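PDB 1J6U: UDP-N-acetylmuramate--L-alanine ligase from Thermotoga maritima, which catalyses the ATP-dependent joining of L-alanine to UDP-N-acetylmuramate, a step of peptidoglycan biosynthesis in the building of the bacterial cell wall. Local coordinates for residues 83-86 and 87-90; 447-450 and 451-454. All coordinates share one frame; numbering follows the deposited sequence.

Contact 1: 83-86 and 87-90; sequences DDNP and EIVR
Asn-85 caps the helix that starts at Pro-86: its side-chain OD1 accepts the backbone N-H of Glu-87 at 2.8 Å (OD1 to N). The donor lies in the plane of the amide carbonyl, with a C=O...N angle of 149°. The amide can reach there because CG stands anti to the backbone N of Asn-85 (chi1 -179°), which sets CG beside its own carbonyl carbon and brings OD1 to the N-H of Glu-87. The same oxygen also sits against the side of Glu-87, 3.2 Å from OD1 to CB, and the carboxylate beyond is turned almost at right angles to the amide, 84° between planes. Asn-85 works through its main chain as well. Its carbonyl O takes the N-H of Val-89 at 2.9 Å (O to N), and a weak bond comes from Ile-88 N. One residue on, Pro-86 O receives Arg-90 N at 2.9 Å. This is an N-cap followed by proline in the first helical position, where a residue without an N-H is readily accepted, and it opens helix 86-93 after strand 74-77 in the parallel-sheet domain at the N-terminal end of the chain. With an alanine here in place of Asn-85, the N-H of Glu-87 would probably lose its cap and the first turn could fray. Carbon contacts add to the turn: Asn-85 CB lies 4.0 Å from Ile-88 CG1, and the Val-89 methyl CG2 rests 3.5 Å from the carbonyl O of Asp-83. Farther out, Ile-88 packs on Val-18 and Val-75 of the sheet. The carboxylate of Glu-87 is gripped at both oxygens, OE1 by His-16 and Ser-42, OE2 by His-64, Asn-68 and the backbone of Ser-65. Asp-83 forms a salt bridge with Arg-92, and Arg-90 pairs with Glu-94 while lying against Trp-69 in a cation-pi contact.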
# COMPACT_ATOMS: atom_id res chain seq x y z
N ASP A 83 -1.78 -18.69 -18.72
CA ASP A 83 -2.70 -19.54 -19.48
C ASP A 83 -2.52 -21.02 -19.27
O ASP A 83 -3.41 -21.79 -19.61
CB ASP A 83 -2.63 -19.27 -20.98
CG ASP A 83 -3.34 -17.97 -21.37
OD1 ASP A 83 -4.45 -17.69 -20.84
OD2 ASP A 83 -2.77 -17.24 -22.23
N ASP A 84 -1.38 -21.43 -18.74
CA ASP A 84 -1.18 -22.84 -18.46
C ASP A 84 -1.57 -23.16 -17.01
O ASP A 84 -1.33 -24.26 -16.49
CB ASP A 84 0.26 -23.26 -18.78
CG ASP A 84 1.30 -22.44 -18.04
OD1 ASP A 84 2.48 -22.51 -18.45
OD2 ASP A 84 0.95 -21.76 -17.05
N ASN A 85 -2.19 -22.19 -16.34
CA ASN A 85 -2.62 -22.47 -14.99
C ASN A 85 -3.68 -23.58 -15.13
O ASN A 85 -4.64 -23.44 -15.87
CB ASN A 85 -3.20 -21.21 -14.35
CG ASN A 85 -3.65 -21.44 -12.91
OD1 ASN A 85 -4.51 -22.28 -12.64
ND2 ASN A 85 -3.09 -20.69 -11.98
N PRO A 86 -3.50 -24.70 -14.44
CA PRO A 86 -4.52 -25.74 -14.58
C PRO A 86 -5.97 -25.28 -14.37
O PRO A 86 -6.88 -25.80 -15.00
CB PRO A 86 -4.08 -26.82 -13.57
CG PRO A 86 -3.22 -26.09 -12.59
CD PRO A 86 -2.46 -25.11 -13.48
N GLU A 87 -6.19 -24.31 -13.48
CA GLU A 87 -7.53 -23.85 -13.20
C GLU A 87 -8.07 -23.09 -14.38
O GLU A 87 -9.25 -23.16 -14.70
CB GLU A 87 -7.54 -22.98 -11.95
CG GLU A 87 -7.34 -23.82 -10.68
CD GLU A 87 -7.07 -23.00 -9.41
OE1 GLU A 87 -7.72 -21.95 -9.24
OE2 GLU A 87 -6.22 -23.42 -8.58
N ILE A 88 -7.21 -22.35 -15.03
CA ILE A 88 -7.67 -21.61 -16.16
C ILE A 88 -7.93 -22.58 -17.30
O ILE A 88 -8.88 -22.39 -18.07
CB ILE A 88 -6.66 -20.48 -16.54
CG1 ILE A 88 -6.64 -19.44 -15.42
CG2 ILE A 88 -7.08 -19.79 -17.87
CD1 ILE A 88 -8.05 -18.94 -15.04
N VAL A 89 -7.10 -23.62 -17.41
CA VAL A 89 -7.31 -24.58 -18.49
C VAL A 89 -8.65 -25.29 -18.30
O VAL A 89 -9.44 -25.38 -19.26
CB VAL A 89 -6.14 -25.60 -18.63
CG1 VAL A 89 -6.51 -26.67 -19.64
CG2 VAL A 89 -4.93 -24.90 -19.15
N ARG A 90 -8.92 -25.75 -17.08
CA ARG A 90 -10.19 -26.40 -16.82
C ARG A 90 -11.32 -25.43 -17.16
O ARG A 90 -12.21 -25.75 -17.95
CB ARG A 90 -10.31 -26.85 -15.37
CG ARG A 90 -11.73 -27.25 -14.99
CD ARG A 90 -12.12 -28.67 -15.46
NE ARG A 90 -12.06 -29.57 -14.33
CZ ARG A 90 -13.11 -30.13 -13.76
NH1 ARG A 90 -14.33 -29.90 -14.22
NH2 ARG A 90 -12.94 -30.90 -12.69

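Contact 2: 447-450 and 451-454; sequences SRRF and VERY
Phe-450 and Arg-453, three residues apart on helix 443-457, meet at the rim of the phenyl ring. Arg-453 NH1 comes up to CE1 of Phe-450 at 4.0 Å, close to the ring plane, and the guanidinium stands steeply to the ring, 80° between planes. This is van der Waals contact at an edge, not a cation-pi stack. Arg-453 gets there with its chain extended from CG to NE, and NH1 is then held by the backbone carbonyls of Glu-424 and Ile-427.

The backbone bonds are those of a regular alpha-helix, each from residue i+4 back to i. Val-451 N gives to Ser-447 O, Glu-452 N to Arg-448 O at 2.9 Å, Arg-453 N to Arg-449 O at 2.8 Å, and Tyr-454 N to Phe-450 O.

Aliphatic atoms pack against these same carbonyls. CG2 of Val-451, placed beside its own backbone N by a chi1 of 168°, lies 3.4 Å from Ser-447 O. Glu-452 CG is equally near Arg-448 O, at 3.4 Å.

Between charged groups the contact is loose. Glu-452 OE1 touches the stem of Arg-449 at CG, 3.9 Å away, but stands 6.2 Å from Arg-449 NE, which forms its salt bridge with Glu-424.

Aromatic and polar anchoring faces the C-terminal domain's sheet. Phe-450 meets Phe-435 edge-to-face and also touches Phe-437, both on strand 433-438, while Ser-447 OG and Tyr-454 OH bond to Asp-328 and Asp-319. With the charged ends of Arg-449 and Arg-453 drawn to the Glu-424 region and the rings turned to the strands, the chemistry is that of an amphipathic helix: backbone bonds build it, while its side chains probably serve more to seat it on its neighbours than to bond one another.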
# COMPACT_ATOMS: atom_id res chain seq x y z
N SER A 447 9.91 -10.92 10.83
CA SER A 447 9.50 -9.86 11.72
C SER A 447 8.56 -10.40 12.81
O SER A 447 8.78 -10.15 14.02
CB SER A 447 8.82 -8.77 10.89
OG SER A 447 8.19 -7.84 11.74
N ARG A 448 7.54 -11.16 12.39
CA ARG A 448 6.60 -11.73 13.35
C ARG A 448 7.31 -12.74 14.20
O ARG A 448 7.12 -12.79 15.42
CB ARG A 448 5.40 -12.41 12.67
CG ARG A 448 4.46 -11.45 11.90
CD ARG A 448 3.55 -12.20 10.89
NE ARG A 448 2.75 -11.32 10.02
CZ ARG A 448 2.07 -11.74 8.95
NH1 ARG A 448 2.09 -13.02 8.61
NH2 ARG A 448 1.35 -10.88 8.23
N ARG A 449 8.16 -13.54 13.58
CA ARG A 449 8.85 -14.53 14.37
C ARG A 449 9.76 -13.85 15.38
O ARG A 449 9.82 -14.29 16.52
CB ARG A 449 9.56 -15.53 13.48
CG ARG A 449 8.57 -16.52 12.88
CD ARG A 449 9.25 -17.72 12.30
NE ARG A 449 10.04 -17.38 11.12
CZ ARG A 449 9.59 -17.42 9.87
NH1 ARG A 449 8.33 -17.79 9.64
NH2 ARG A 449 10.39 -17.09 8.87
N PHE A 450 10.41 -12.75 14.98
CA PHE A 450 11.28 -11.98 15.89
C PHE A 450 10.47 -11.45 17.08
O PHE A 450 10.94 -11.44 18.22
CB PHE A 450 11.89 -10.79 15.16
CG PHE A 450 12.79 -9.95 16.03
CD1 PHE A 450 13.92 -10.51 16.62
CD2 PHE A 450 12.51 -8.59 16.26
CE1 PHE A 450 14.78 -9.73 17.44
CE2 PHE A 450 13.35 -7.80 17.06
CZ PHE A 450 14.49 -8.36 17.66
N VAL A 451 9.25 -11.03 16.82
CA VAL A 451 8.46 -10.50 17.89
C VAL A 451 8.14 -11.65 18.81
O VAL A 451 8.32 -11.55 20.04
CB VAL A 451 7.17 -9.80 17.36
CG1 VAL A 451 6.21 -9.50 18.51
CG2 VAL A 451 7.55 -8.49 16.68
N GLU A 452 7.67 -12.75 18.24
CA GLU A 452 7.36 -13.91 19.07
C GLU A 452 8.57 -14.33 19.94
O GLU A 452 8.41 -14.64 21.12
CB GLU A 452 6.87 -15.07 18.19
CG GLU A 452 5.49 -14.81 17.58
CD GLU A 452 5.08 -15.79 16.47
OE1 GLU A 452 5.97 -16.25 15.71
OE2 GLU A 452 3.86 -16.08 16.35
N ARG A 453 9.76 -14.30 19.36
CA ARG A 453 10.98 -14.68 20.08
C ARG A 453 11.13 -13.77 21.28
O ARG A 453 11.28 -14.23 22.41
CB ARG A 453 12.21 -14.53 19.15
CG ARG A 453 13.53 -14.47 19.88
CD ARG A 453 14.72 -14.14 18.94
NE ARG A 453 15.91 -13.84 19.74
CZ ARG A 453 17.02 -13.25 19.31
NH1 ARG A 453 17.15 -12.87 18.05
NH2 ARG A 453 17.99 -12.97 20.17
N TYR A 454 11.06 -12.47 21.00
CA TYR A 454 11.16 -11.44 22.03
C TYR A 454 10.19 -11.70 23.16
O TYR A 454 10.57 -11.74 24.32
CB TYR A 454 10.82 -10.07 21.47
CG TYR A 454 11.08 -8.98 22.46
CD1 TYR A 454 12.35 -8.41 22.57
CD2 TYR A 454 10.08 -8.57 23.34
CE1 TYR A 454 12.63 -7.46 23.53
CE2 TYR A 454 10.36 -7.61 24.32
CZ TYR A 454 11.64 -7.06 24.40
OH TYR A 454 11.96 -6.16 25.40

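How the contacts relate
Both contacts are local and partly buried, and they lie on different helices in different parts of the chain, their centres about 38 Å apart. Contact 1 sits where a loop becomes a helix beside the N-terminal parallel sheet; contact 2 lies within the last helix, against the mixed sheet of the C-terminal domain. That place decides the chemistry. At the helix start the first N-H groups have no earlier carbonyl of the helix to bond, and here a side chain takes that place, whereas within a helix the backbone supplies its own bonds. Their buried sides differ too: a multiply bonded carboxylate and aliphatic packing in 83-90, aromatic packing in 447-454. Each has charged residues toward its surface.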